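Long-range contacts in short-chain type dehydrogenase/reductase (PDB 3SVT), which probably catalyses NAD-dependent oxidation or reduction on a Rossmann-type fold of the short-chain dehydrogenase/reductase kind: residues 35-40 with 86-91; 105-110 with 275-280; 158-163 with 263-268. All blocks are in the same frame, centred on the assembly; numbering follows the deposited sequence.

Interaction 1: 35-40 with 86-91; sequences GASVMI and TAWHGR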
ATOM      1  N   GLY B  35      24.876  15.793 -21.625  1.00 39.31           N
ATOM      2  CA  GLY B  35      26.083  16.508 -21.200  1.00 40.22           C
ATOM      3  C   GLY B  35      26.686  16.068 -19.868  1.00 38.90           C
ATOM      4  O   GLY B  35      27.588  16.739 -19.337  1.00 39.79           O
ATOM      5  N   ALA B  36      26.208  14.948 -19.337  1.00 36.53           N
ATOM      6  CA  ALA B  36      26.734  14.393 -18.082  1.00 35.78           C
ATOM      7  C   ALA B  36      27.985  13.523 -18.286  1.00 35.38           C
ATOM      8  O   ALA B  36      28.230  12.986 -19.382  1.00 34.83           O
ATOM      9  CB  ALA B  36      25.661  13.568 -17.356  1.00 33.91           C
ATOM     10  N   SER B  37      28.754  13.395 -17.196  1.00 34.80           N
ATOM     11  CA  SER B  37      29.782  12.364 -17.055  1.00 33.86           C
ATOM     12  C   SER B  37      29.197  11.135 -16.371  1.00 32.15           C
ATOM     13  O   SER B  37      28.611  11.217 -15.287  1.00 31.43           O
ATOM     14  CB  SER B  37      30.964  12.892 -16.245  1.00 34.94           C
ATOM     15  OG  SER B  37      31.661  13.862 -16.997  1.00 35.31           O
ATOM     16  N   VAL B  38      29.354   9.990 -17.017  1.00 31.68           N
ATOM     17  CA  VAL B  38      28.845   8.754 -16.504  1.00 30.30           C
ATOM     18  C   VAL B  38      29.977   7.720 -16.393  1.00 30.12           C
ATOM     19  O   VAL B  38      30.809   7.610 -17.294  1.00 31.50           O
ATOM     20  CB  VAL B  38      27.756   8.200 -17.415  1.00 29.56           C
ATOM     21  CG1 VAL B  38      27.191   6.883 -16.829  1.00 28.97           C
ATOM     22  CG2 VAL B  38      26.637   9.238 -17.602  1.00 31.50           C
ATOM     23  N   MET B  39      29.994   6.984 -15.284  1.00 28.57           N
ATOM     24  CA  MET B  39      30.706   5.719 -15.186  1.00 28.39           C
ATOM     25  C   MET B  39      29.670   4.597 -15.153  1.00 27.28           C
ATOM     26  O   MET B  39      28.769   4.583 -14.282  1.00 26.97           O
ATOM     27  CB  MET B  39      31.568   5.647 -13.924  1.00 28.36           C
ATOM     28  CG  MET B  39      32.521   4.453 -13.925  1.00 30.71           C
ATOM     29  SD  MET B  39      33.482   4.268 -12.407  1.00 36.22           S
ATOM     30  CE  MET B  39      34.772   5.482 -12.717  1.00 36.11           C
ATOM     31  N   ILE B  40      29.777   3.692 -16.116  1.00 26.83           N
ATOM     32  CA  ILE B  40      28.997   2.458 -16.131  1.00 27.39           C
ATOM     33  C   ILE B  40      29.811   1.307 -15.536  1.00 28.19           C
ATOM     34  O   ILE B  40      30.971   1.111 -15.882  1.00 29.73           O
ATOM     35  CB  ILE B  40      28.519   2.045 -17.535  1.00 27.34           C
ATOM     36  CG1 ILE B  40      29.689   1.979 -18.550  1.00 29.58           C
ATOM     37  CG2 ILE B  40      27.430   3.010 -18.018  1.00 27.44           C
ATOM     38  CD1 ILE B  40      29.275   1.446 -19.933  1.00 29.37           C
ATOM     39  N   THR B  86      33.828   9.215  -8.039  1.00 34.72           N
ATOM     40  CA  THR B  86      33.845  10.416  -7.233  1.00 34.96           C
ATOM     41  C   THR B  86      35.138  11.227  -7.414  1.00 36.65           C
ATOM     42  O   THR B  86      35.124  12.458  -7.463  1.00 37.02           O
ATOM     43  CB  THR B  86      33.689  10.027  -5.759  1.00 35.31           C
ATOM     44  OG1 THR B  86      32.517   9.209  -5.610  1.00 33.93           O
ATOM     45  CG2 THR B  86      33.593  11.268  -4.882  1.00 33.52           C
ATOM     46  N   ALA B  87      36.252  10.511  -7.502  1.00 37.10           N
ATOM     47  CA  ALA B  87      37.561  11.110  -7.719  1.00 38.62           C
ATOM     48  C   ALA B  87      37.667  11.737  -9.114  1.00 39.02           C
ATOM     49  O   ALA B  87      38.509  12.616  -9.338  1.00 39.93           O
ATOM     50  CB  ALA B  87      38.655  10.068  -7.517  1.00 38.92           C
ATOM     51  N   TRP B  88      36.807  11.301 -10.036  1.00 37.76           N
ATOM     52  CA  TRP B  88      36.868  11.760 -11.425  1.00 37.66           C
ATOM     53  C   TRP B  88      36.861  13.289 -11.506  1.00 38.44           C
ATOM     54  O   TRP B  88      37.781  13.884 -12.049  1.00 38.76           O
ATOM     55  CB  TRP B  88      35.691  11.182 -12.201  1.00 36.01           C
ATOM     56  CG  TRP B  88      35.718  11.337 -13.714  1.00 36.25           C
ATOM     57  CD1 TRP B  88      36.647  11.994 -14.482  1.00 38.91           C
ATOM     58  CD2 TRP B  88      34.734  10.834 -14.630  1.00 35.86           C
ATOM     59  NE1 TRP B  88      36.302  11.907 -15.818  1.00 37.60           N
ATOM     60  CE2 TRP B  88      35.134  11.199 -15.930  1.00 36.44           C
ATOM     61  CE3 TRP B  88      33.564  10.087 -14.475  1.00 35.92           C
ATOM     62  CZ2 TRP B  88      34.396  10.850 -17.063  1.00 36.06           C
ATOM     63  CZ3 TRP B  88      32.833   9.738 -15.617  1.00 35.51           C
ATOM     64  CH2 TRP B  88      33.252  10.117 -16.881  1.00 35.70           C
ATOM     65  N   HIS B  89      35.807  13.911 -10.971  1.00 38.34           N
ATOM     66  CA  HIS B  89      35.701  15.382 -10.899  1.00 39.40           C
ATOM     67  C   HIS B  89      35.566  15.918  -9.478  1.00 39.71           C
ATOM     68  O   HIS B  89      35.513  17.139  -9.290  1.00 41.35           O
ATOM     69  CB  HIS B  89      34.501  15.882 -11.709  1.00 39.39           C
ATOM     70  CG  HIS B  89      34.561  15.513 -13.154  1.00 39.16           C
ATOM     71  ND1 HIS B  89      33.692  14.606 -13.723  1.00 35.27           N
ATOM     72  CD2 HIS B  89      35.405  15.906 -14.140  1.00 38.57           C
ATOM     73  CE1 HIS B  89      33.992  14.465 -15.002  1.00 37.35           C
ATOM     74  NE2 HIS B  89      35.029  15.240 -15.280  1.00 37.89           N
ATOM     75  N   GLY B  90      35.521  15.033  -8.487  1.00 38.49           N
ATOM     76  CA  GLY B  90      35.459  15.452  -7.081  1.00 39.03           C
ATOM     77  C   GLY B  90      34.112  15.286  -6.399  1.00 38.08           C
ATOM     78  O   GLY B  90      34.034  15.340  -5.168  1.00 38.51           O
ATOM     79  N   ARG B  91      33.055  15.074  -7.180  1.00 36.48           N
ATOM     80  CA  ARG B  91      31.714  14.954  -6.626  1.00 35.69           C
ATOM     81  C   ARG B  91      30.896  13.935  -7.387  1.00 33.69           C
ATOM     82  O   ARG B  91      31.043  13.821  -8.587  1.00 33.77           O
ATOM     83  CB  ARG B  91      30.999  16.304  -6.665  1.00 37.03           C
ATOM     84  CG  ARG B  91      29.890  16.414  -5.625  1.00 38.11           C
ATOM     85  CD  ARG B  91      29.222  17.788  -5.606  1.00 41.46           C
ATOM     86  NE  ARG B  91      27.828  17.718  -5.154  1.00 42.71           N
ATOM     87  CZ  ARG B  91      27.011  18.764  -5.035  1.00 46.10           C
ATOM     88  NH1 ARG B  91      27.442  19.997  -5.297  1.00 47.95           N
ATOM     89  NH2 ARG B  91      25.758  18.580  -4.628  1.00 45.80           N
TER

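Interaction 2: 105-110 with 275-280; sequences IGPITQ and DALRGL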
ATOM      1  N   ILE B 105      12.709 -19.829 -11.915  1.00 60.66           N
ATOM      2  CA  ILE B 105      11.390 -19.922 -12.548  1.00 59.37           C
ATOM      3  C   ILE B 105      10.787 -21.291 -12.266  1.00 58.78           C
ATOM      4  O   ILE B 105      11.164 -22.298 -12.872  1.00 60.50           O
ATOM      5  CB  ILE B 105      11.419 -19.649 -14.066  1.00 62.07           C
ATOM      6  N   GLY B 106       9.859 -21.311 -11.319  1.00 56.31           N
ATOM      7  CA  GLY B 106       9.191 -22.536 -10.909  1.00 55.97           C
ATOM      8  C   GLY B 106       8.540 -22.392  -9.547  1.00 55.12           C
ATOM      9  O   GLY B 106       8.672 -21.361  -8.894  1.00 53.77           O
ATOM     10  N   PRO B 107       7.828 -23.437  -9.113  1.00 30.66           N
ATOM     11  CA  PRO B 107       7.073 -23.369  -7.883  1.00 30.70           C
ATOM     12  C   PRO B 107       7.982 -23.201  -6.686  1.00 30.26           C
ATOM     13  O   PRO B 107       9.091 -23.735  -6.641  1.00 29.63           O
ATOM     14  CB  PRO B 107       6.330 -24.716  -7.809  1.00 31.04           C
ATOM     15  CG  PRO B 107       6.851 -25.536  -8.868  1.00 32.08           C
ATOM     16  CD  PRO B 107       7.615 -24.701  -9.831  1.00 31.86           C
ATOM     17  N   ILE B 108       7.476 -22.480  -5.710  1.00 29.51           N
ATOM     18  CA  ILE B 108       8.188 -22.272  -4.487  1.00 29.32           C
ATOM     19  C   ILE B 108       8.566 -23.593  -3.793  1.00 29.41           C
ATOM     20  O   ILE B 108       9.647 -23.700  -3.215  1.00 28.63           O
ATOM     21  CB  ILE B 108       7.347 -21.358  -3.589  1.00 29.79           C
ATOM     22  CG1 ILE B 108       8.237 -20.718  -2.545  1.00 30.87           C
ATOM     23  CG2 ILE B 108       6.102 -22.085  -3.052  1.00 29.59           C
ATOM     24  CD1 ILE B 108       9.187 -19.680  -3.189  1.00 29.70           C
ATOM     25  N   THR B 109       7.697 -24.604  -3.892  1.00 29.58           N
ATOM     26  CA  THR B 109       7.980 -25.920  -3.321  1.00 30.34           C
ATOM     27  C   THR B 109       9.174 -26.671  -3.957  1.00 30.99           C
ATOM     28  O   THR B 109       9.692 -27.628  -3.365  1.00 32.20           O
ATOM     29  CB  THR B 109       6.720 -26.829  -3.394  1.00 30.72           C
ATOM     30  OG1 THR B 109       6.169 -26.747  -4.701  1.00 29.89           O
ATOM     31  CG2 THR B 109       5.642 -26.359  -2.413  1.00 29.57           C
ATOM     32  N   GLN B 110       9.599 -26.279  -5.152  1.00 31.02           N
ATOM     33  CA  GLN B 110      10.731 -26.954  -5.805  1.00 31.82           C
ATOM     34  C   GLN B 110      11.875 -26.014  -6.102  1.00 31.39           C
ATOM     35  O   GLN B 110      12.799 -26.357  -6.843  1.00 31.64           O
ATOM     36  CB  GLN B 110      10.275 -27.617  -7.112  1.00 32.85           C
ATOM     37  CG  GLN B 110       9.265 -28.767  -6.925  1.00 35.67           C
ATOM     38  CD  GLN B 110       9.931 -30.080  -6.536  1.00 39.88           C
ATOM     39  OE1 GLN B 110      10.815 -30.101  -5.676  1.00 43.65           O
ATOM     40  NE2 GLN B 110       9.529 -31.183  -7.184  1.00 39.05           N
ATOM     41  N   ASP B 275      -0.076 -29.868 -11.338  1.00 36.87           N
ATOM     42  CA  ASP B 275      -0.059 -30.146  -9.909  1.00 35.90           C
ATOM     43  C   ASP B 275       1.151 -29.520  -9.244  1.00 34.77           C
ATOM     44  O   ASP B 275       1.015 -28.900  -8.196  1.00 33.52           O
ATOM     45  CB  ASP B 275      -0.080 -31.625  -9.676  1.00 37.28           C
ATOM     46  CG  ASP B 275      -1.333 -32.265 -10.235  1.00 37.74           C
ATOM     47  OD1 ASP B 275      -2.436 -31.985  -9.731  1.00 37.67           O
ATOM     48  OD2 ASP B 275      -1.201 -33.023 -11.200  1.00 43.37           O
ATOM     49  N   ALA B 276       2.319 -29.656  -9.869  1.00 33.46           N
ATOM     50  CA  ALA B 276       3.527 -29.015  -9.358  1.00 32.87           C
ATOM     51  C   ALA B 276       3.374 -27.496  -9.230  1.00 31.53           C
ATOM     52  O   ALA B 276       3.997 -26.892  -8.375  1.00 29.70           O
ATOM     53  CB  ALA B 276       4.746 -29.360 -10.245  1.00 32.93           C
ATOM     54  N   LEU B 277       2.556 -26.885 -10.088  1.00 31.65           N
ATOM     55  CA  LEU B 277       2.430 -25.428 -10.107  1.00 31.69           C
ATOM     56  C   LEU B 277       1.586 -24.902  -8.941  1.00 30.92           C
ATOM     57  O   LEU B 277       1.574 -23.712  -8.663  1.00 30.82           O
ATOM     58  CB  LEU B 277       1.851 -24.977 -11.454  1.00 32.32           C
ATOM     59  CG  LEU B 277       2.769 -25.129 -12.682  1.00 33.32           C
ATOM     60  CD1 LEU B 277       2.015 -24.663 -13.933  1.00 34.68           C
ATOM     61  CD2 LEU B 277       4.073 -24.335 -12.508  1.00 33.52           C
ATOM     62  N   ARG B 278       0.886 -25.798  -8.260  1.00 31.45           N
ATOM     63  CA  ARG B 278       0.194 -25.444  -7.016  1.00 31.61           C
ATOM     64  C   ARG B 278       0.828 -26.139  -5.802  1.00 31.99           C
ATOM     65  O   ARG B 278       0.193 -26.266  -4.750  1.00 31.05           O
ATOM     66  CB  ARG B 278      -1.309 -25.759  -7.123  1.00 31.13           C
ATOM     67  CG  ARG B 278      -1.634 -27.225  -7.239  1.00 31.96           C
ATOM     68  CD  ARG B 278      -3.117 -27.491  -7.077  1.00 32.58           C
ATOM     69  NE  ARG B 278      -3.396 -28.883  -7.403  1.00 33.03           N
ATOM     70  CZ  ARG B 278      -3.242 -29.908  -6.573  1.00 36.30           C
ATOM     71  NH1 ARG B 278      -2.846 -29.742  -5.313  1.00 33.55           N
ATOM     72  NH2 ARG B 278      -3.499 -31.131  -7.004  1.00 38.92           N
ATOM     73  N   GLY B 279       2.090 -26.539  -5.953  1.00 33.26           N
ATOM     74  CA  GLY B 279       2.807 -27.265  -4.944  1.00 35.25           C
ATOM     75  C   GLY B 279       2.478 -28.707  -5.225  1.00 38.25           C
ATOM     76  O   GLY B 279       1.790 -29.012  -6.180  1.00 39.55           O
ATOM     77  N   LEU B 280       2.911 -29.622  -4.420  1.00 41.99           N
ATOM     78  CA  LEU B 280       2.683 -31.026  -4.795  1.00 44.34           C
ATOM     79  C   LEU B 280       3.908 -31.499  -5.550  1.00 46.63           C
ATOM     80  O   LEU B 280       4.068 -31.281  -6.748  1.00 46.42           O
ATOM     81  CB  LEU B 280       1.391 -31.268  -5.608  1.00 42.47           C
ATOM     82  CG  LEU B 280       1.017 -32.762  -5.658  1.00 43.58           C
ATOM     83  CD1 LEU B 280       1.187 -33.438  -4.303  1.00 41.55           C
ATOM     84  CD2 LEU B 280      -0.407 -32.982  -6.142  1.00 45.09           C
TER

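Interaction 3: 158-163 with 263-268; sequences HRWFGA and DFSAML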
ATOM      1  N   HIS B 158       4.118 -12.434  -8.953  1.00 26.24           N
ATOM      2  CA  HIS B 158       4.376 -13.145 -10.180  1.00 26.77           C
ATOM      3  C   HIS B 158       4.530 -14.615  -9.771  1.00 26.91           C
ATOM      4  O   HIS B 158       5.608 -15.028  -9.322  1.00 26.18           O
ATOM      5  CB  HIS B 158       5.678 -12.659 -10.853  1.00 26.73           C
ATOM      6  CG  HIS B 158       5.570 -11.328 -11.535  1.00 26.92           C
ATOM      7  ND1 HIS B 158       4.810 -10.291 -11.033  1.00 26.86           N
ATOM      8  CD2 HIS B 158       6.144 -10.862 -12.674  1.00 26.96           C
ATOM      9  CE1 HIS B 158       4.916  -9.247 -11.841  1.00 27.79           C
ATOM     10  NE2 HIS B 158       5.720  -9.565 -12.842  1.00 24.21           N
ATOM     11  N   ARG B 159       3.448 -15.384  -9.897  1.00 26.45           N
ATOM     12  CA  ARG B 159       3.518 -16.803  -9.613  1.00 26.87           C
ATOM     13  C   ARG B 159       4.738 -17.403 -10.336  1.00 26.32           C
ATOM     14  O   ARG B 159       4.941 -17.170 -11.536  1.00 25.86           O
ATOM     15  CB  ARG B 159       2.219 -17.518 -10.062  1.00 27.17           C
ATOM     16  CG  ARG B 159       1.044 -17.400  -9.088  1.00 28.14           C
ATOM     17  CD  ARG B 159      -0.296 -17.833  -9.751  1.00 29.76           C
ATOM     18  NE  ARG B 159      -0.813 -16.700 -10.532  1.00 33.43           N
ATOM     19  CZ  ARG B 159      -1.908 -16.701 -11.291  1.00 34.41           C
ATOM     20  NH1 ARG B 159      -2.622 -17.801 -11.439  1.00 34.03           N
ATOM     21  NH2 ARG B 159      -2.271 -15.581 -11.930  1.00 34.55           N
ATOM     22  N   TRP B 160       5.536 -18.139  -9.568  1.00 26.30           N
ATOM     23  CA  TRP B 160       6.647 -18.982 -10.034  1.00 25.99           C
ATOM     24  C   TRP B 160       7.931 -18.204 -10.321  1.00 26.84           C
ATOM     25  O   TRP B 160       8.868 -18.741 -10.915  1.00 26.15           O
ATOM     26  CB  TRP B 160       6.237 -19.861 -11.211  1.00 26.79           C
ATOM     27  CG  TRP B 160       4.924 -20.557 -10.961  1.00 25.89           C
ATOM     28  CD1 TRP B 160       4.673 -21.518 -10.035  1.00 25.21           C
ATOM     29  CD2 TRP B 160       3.693 -20.319 -11.640  1.00 27.85           C
ATOM     30  NE1 TRP B 160       3.354 -21.902 -10.086  1.00 26.07           N
ATOM     31  CE2 TRP B 160       2.734 -21.194 -11.082  1.00 27.52           C
ATOM     32  CE3 TRP B 160       3.307 -19.469 -12.683  1.00 27.90           C
ATOM     33  CZ2 TRP B 160       1.407 -21.211 -11.506  1.00 30.27           C
ATOM     34  CZ3 TRP B 160       1.990 -19.515 -13.123  1.00 29.86           C
ATOM     35  CH2 TRP B 160       1.055 -20.375 -12.527  1.00 30.85           C
ATOM     36  N   PHE B 161       7.976 -16.944  -9.882  1.00 26.97           N
ATOM     37  CA  PHE B 161       9.160 -16.113 -10.096  1.00 27.80           C
ATOM     38  C   PHE B 161      10.063 -16.160  -8.892  1.00 27.31           C
ATOM     39  O   PHE B 161      11.116 -15.538  -8.918  1.00 27.38           O
ATOM     40  CB  PHE B 161       8.789 -14.663 -10.452  1.00 27.66           C
ATOM     41  CG  PHE B 161       8.495 -14.455 -11.918  1.00 30.45           C
ATOM     42  CD1 PHE B 161       7.509 -15.204 -12.562  1.00 33.20           C
ATOM     43  CD2 PHE B 161       9.215 -13.531 -12.658  1.00 34.45           C
ATOM     44  CE1 PHE B 161       7.241 -15.019 -13.915  1.00 34.83           C
ATOM     45  CE2 PHE B 161       8.945 -13.327 -14.016  1.00 34.88           C
ATOM     46  CZ  PHE B 161       7.961 -14.064 -14.637  1.00 35.60           C
ATOM     47  N   GLY B 162       9.638 -16.883  -7.842  1.00 27.93           N
ATOM     48  CA  GLY B 162      10.476 -17.162  -6.686  1.00 27.49           C
ATOM     49  C   GLY B 162      11.113 -15.900  -6.125  1.00 27.60           C
ATOM     50  O   GLY B 162      10.417 -14.984  -5.687  1.00 28.66           O
ATOM     51  N   ALA B 163      12.439 -15.850  -6.137  1.00 27.10           N
ATOM     52  CA  ALA B 163      13.188 -14.797  -5.421  1.00 27.22           C
ATOM     53  C   ALA B 163      13.098 -13.393  -6.047  1.00 26.95           C
ATOM     54  O   ALA B 163      13.428 -12.410  -5.410  1.00 27.63           O
ATOM     55  CB  ALA B 163      14.659 -15.216  -5.288  1.00 26.35           C
ATOM     56  N   ASP B 263       0.655 -14.506 -15.851  1.00 26.69           N
ATOM     57  CA  ASP B 263       0.422 -15.931 -15.624  1.00 27.31           C
ATOM     58  C   ASP B 263       1.261 -16.677 -16.656  1.00 28.11           C
ATOM     59  O   ASP B 263       0.939 -16.657 -17.846  1.00 27.92           O
ATOM     60  CB  ASP B 263      -1.070 -16.203 -15.817  1.00 27.50           C
ATOM     61  CG  ASP B 263      -1.440 -17.668 -15.684  1.00 28.75           C
ATOM     62  OD1 ASP B 263      -0.566 -18.549 -15.462  1.00 26.81           O
ATOM     63  OD2 ASP B 263      -2.642 -17.921 -15.823  1.00 30.06           O
ATOM     64  N   PHE B 264       2.337 -17.331 -16.202  1.00 28.98           N
ATOM     65  CA  PHE B 264       3.275 -18.028 -17.100  1.00 29.89           C
ATOM     66  C   PHE B 264       2.884 -19.501 -17.284  1.00 31.46           C
ATOM     67  O   PHE B 264       3.702 -20.306 -17.741  1.00 32.17           O
ATOM     68  CB  PHE B 264       4.719 -17.924 -16.598  1.00 30.24           C
ATOM     69  CG  PHE B 264       5.473 -16.689 -17.089  1.00 30.06           C
ATOM     70  CD1 PHE B 264       4.990 -15.402 -16.843  1.00 29.41           C
ATOM     71  CD2 PHE B 264       6.689 -16.830 -17.761  1.00 30.53           C
ATOM     72  CE1 PHE B 264       5.682 -14.276 -17.307  1.00 30.85           C
ATOM     73  CE2 PHE B 264       7.421 -15.711 -18.221  1.00 32.08           C
ATOM     74  CZ  PHE B 264       6.920 -14.421 -17.988  1.00 31.49           C
ATOM     75  N   SER B 265       1.643 -19.846 -16.929  1.00 32.30           N
ATOM     76  CA  SER B 265       1.131 -21.222 -17.040  1.00 34.13           C
ATOM     77  C   SER B 265       1.504 -21.882 -18.341  1.00 35.19           C
ATOM     78  O   SER B 265       2.067 -22.968 -18.349  1.00 36.09           O
ATOM     79  CB  SER B 265      -0.395 -21.241 -16.965  1.00 33.87           C
ATOM     80  OG  SER B 265      -0.811 -20.959 -15.671  1.00 35.43           O
ATOM     81  N   ALA B 266       1.175 -21.206 -19.439  1.00 36.41           N
ATOM     82  CA  ALA B 266       1.332 -21.749 -20.787  1.00 37.48           C
ATOM     83  C   ALA B 266       2.770 -22.230 -21.048  1.00 38.27           C
ATOM     84  O   ALA B 266       2.982 -23.258 -21.665  1.00 39.16           O
ATOM     85  CB  ALA B 266       0.912 -20.674 -21.821  1.00 37.26           C
ATOM     86  N   MET B 267       3.747 -21.477 -20.558  1.00 38.36           N
ATOM     87  CA  MET B 267       5.164 -21.850 -20.650  1.00 39.31           C
ATOM     88  C   MET B 267       5.506 -23.022 -19.710  1.00 38.28           C
ATOM     89  O   MET B 267       6.219 -23.937 -20.100  1.00 37.87           O
ATOM     90  CB  MET B 267       6.050 -20.629 -20.304  1.00 39.65           C
ATOM     91  CG  MET B 267       7.577 -20.921 -20.153  1.00 44.20           C
ATOM     92  SD  MET B 267       8.629 -19.451 -19.818  1.00 51.97           S
ATOM     93  CE  MET B 267      10.254 -20.207 -19.735  1.00 50.79           C
ATOM     94  N   LEU B 268       4.991 -22.974 -18.478  1.00 37.07           N
ATOM     95  CA  LEU B 268       5.474 -23.831 -17.376  1.00 36.85           C
ATOM     96  C   LEU B 268       4.713 -25.153 -17.228  1.00 37.87           C
ATOM     97  O   LEU B 268       5.299 -26.176 -16.833  1.00 37.68           O
ATOM     98  CB  LEU B 268       5.457 -23.060 -16.044  1.00 35.80           C
ATOM     99  CG  LEU B 268       6.310 -21.771 -15.952  1.00 34.78           C
ATOM    100  CD1 LEU B 268       6.113 -21.074 -14.595  1.00 30.99           C
ATOM    101  CD2 LEU B 268       7.804 -22.049 -16.200  1.00 34.54           C
TER
HETATM  102  O   HOH W   1       3.520 -16.134 -13.605  1.00 13.55           O

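Interaction 1: 35-40 with 86-91
The indole of Trp88 overlaps Ser37, laying its six-membered ring against the CB of the serine. This is a helix-on-sheet contact of the Rossmann fold: strand 37-42 belongs to the central parallel sheet, and the last turn of helix 75-89 packs across it. The Ser37 CB stands over the ring face, 3.9 Å from the centroid of the Trp88 six-membered ring and 23° off its normal, a CH-pi contact. With CG anti to the backbone N (chi1 -169°), the indole reaches from the helix down to the strand, and its far rim abuts the backbone there. Trp88 CZ3 comes within 3.4 Å of Val38 O, which meets the ring at its edge, while the backbone N of Met39 borders the same edge at 4.0 Å from CZ3. The strand therefore offers the tryptophan two different surfaces, a serine methylene for the face and a peptide group for the rim.

Arg66 adds a cation-pi contact to the indole, and Thr13 and Ala64, on the strands flanking 37-42, also touch it. His89 follows on the helix and lies over the rim of the same face as Ser37, with its CE1 3.4 Å above the indole plane. Its ND1 is hydrogen-bonded to Thr13 OG1, which ties the imidazole to the neighbouring strand 13-17. Gly90, at positive phi, then turns the chain out of the helix. Between the imidazole and the strand the approach is close but oblique: Ser37 OG lies 3.1 Å from His89 CE1.

Interaction 2: 105-110 with 275-280
Pro107 sets its ring against the carbonyl oxygen of Ala276, with both CB and CG 3.2 Å from Ala276 O. The touching atoms are ring carbons, and no hydrogen bond joins the two segments. Beside this, Pro107 CD and Leu277 CD2 make a looser apolar contact at 4.5 Å. Two residues further on, Thr109 brings OG1 to within 3.4 Å of Gly279 CA. A chi1 of 47° places OG1 between the backbone N and the carbonyl carbon, and the contact buries this oxygen without a polar partner in the model.

Each segment is braced by its own turn. Gln110 N bonds to Pro107 O at 3.0 Å, closing the short 3-10 segment, while Gly279 N bonds to Ala276 O at 3.1 Å, so the oxygen that meets the proline also accepts a backbone bond.

Further out, the Trp160 indole lies beside Leu277, and the second subunit bonds through its Glu181 to Ile108 N and through its Arg136 to Thr109 O. The contact thus joins the loop between strand 94-97 and helix 113-140 to the C-terminal tail beyond helix 265-272, whose Phe272 packs on Pro107.

Interaction 3: 158-163 with 263-268
Trp160 leans toward the start of helix 265-272, a chi1 of -47° setting CG anti to the carbonyl carbon and the indole toward Leu268 and Asp263. Its CB meets the Leu268 methyl CD1 at 3.6 Å, and CG, CD2 and CE3 continue along the same methyl, the leucine side chain running the opposite way to the indole. Farther out, CZ3 lies 3.6 Å from Asp263 OD1, which sits in the ring plane at the edge, and CH2 reaches Ser265 OG at 3.7 Å. On the pyrrole side NE1 donates to Leu277 O, fixing the rotation of the indole, while the backbone N of Trp160 bonds to Glu181 of the second subunit.

Phe161 and Phe264 form a T-shaped pair: the edge of Phe161, led by CZ, faces the Phe264 ring, with centroids 4.9 Å apart and planes at 84°. One water spans the backbones, donating to Arg159 O at 2.7 Å and accepting from Phe264 N at 3.1 Å. The Arg159 guanidinium lays one face over Asp263 CG; its NH1 and Asp263 OD2, 4.4 Å apart, fall short of a salt bridge.

Asp263 OD1 accepts from Ser265 N at 3.0 Å, an Asx turn leading into the helix. Across the contact, the type II beta turn from His158 to Phe161, with Trp160 third at positive phi, precedes helix 163-182, which in SDR enzymes carries the YxxxK motif at its start.

Overall arrangement
The three contacts come in two groups on opposite sides of the chain's centre. Interaction 1 closes first along the chain, and its centre lies about 46 Å from that of interaction 2 and 40 Å from that of interaction 3. It belongs to the parallel sheet and the helix packed on it. Interactions 2 and 3 have centres about 9 Å apart and touch directly: Trp160 hydrogen-bonds to both 105-110 and 275-280. Interaction 3 closes within the longer span bridged by interaction 2. Together they tie helix 265-272 and the C-terminal tail to two loops, and both touch the second subunit, so this end of the fold also contributes to the assembly.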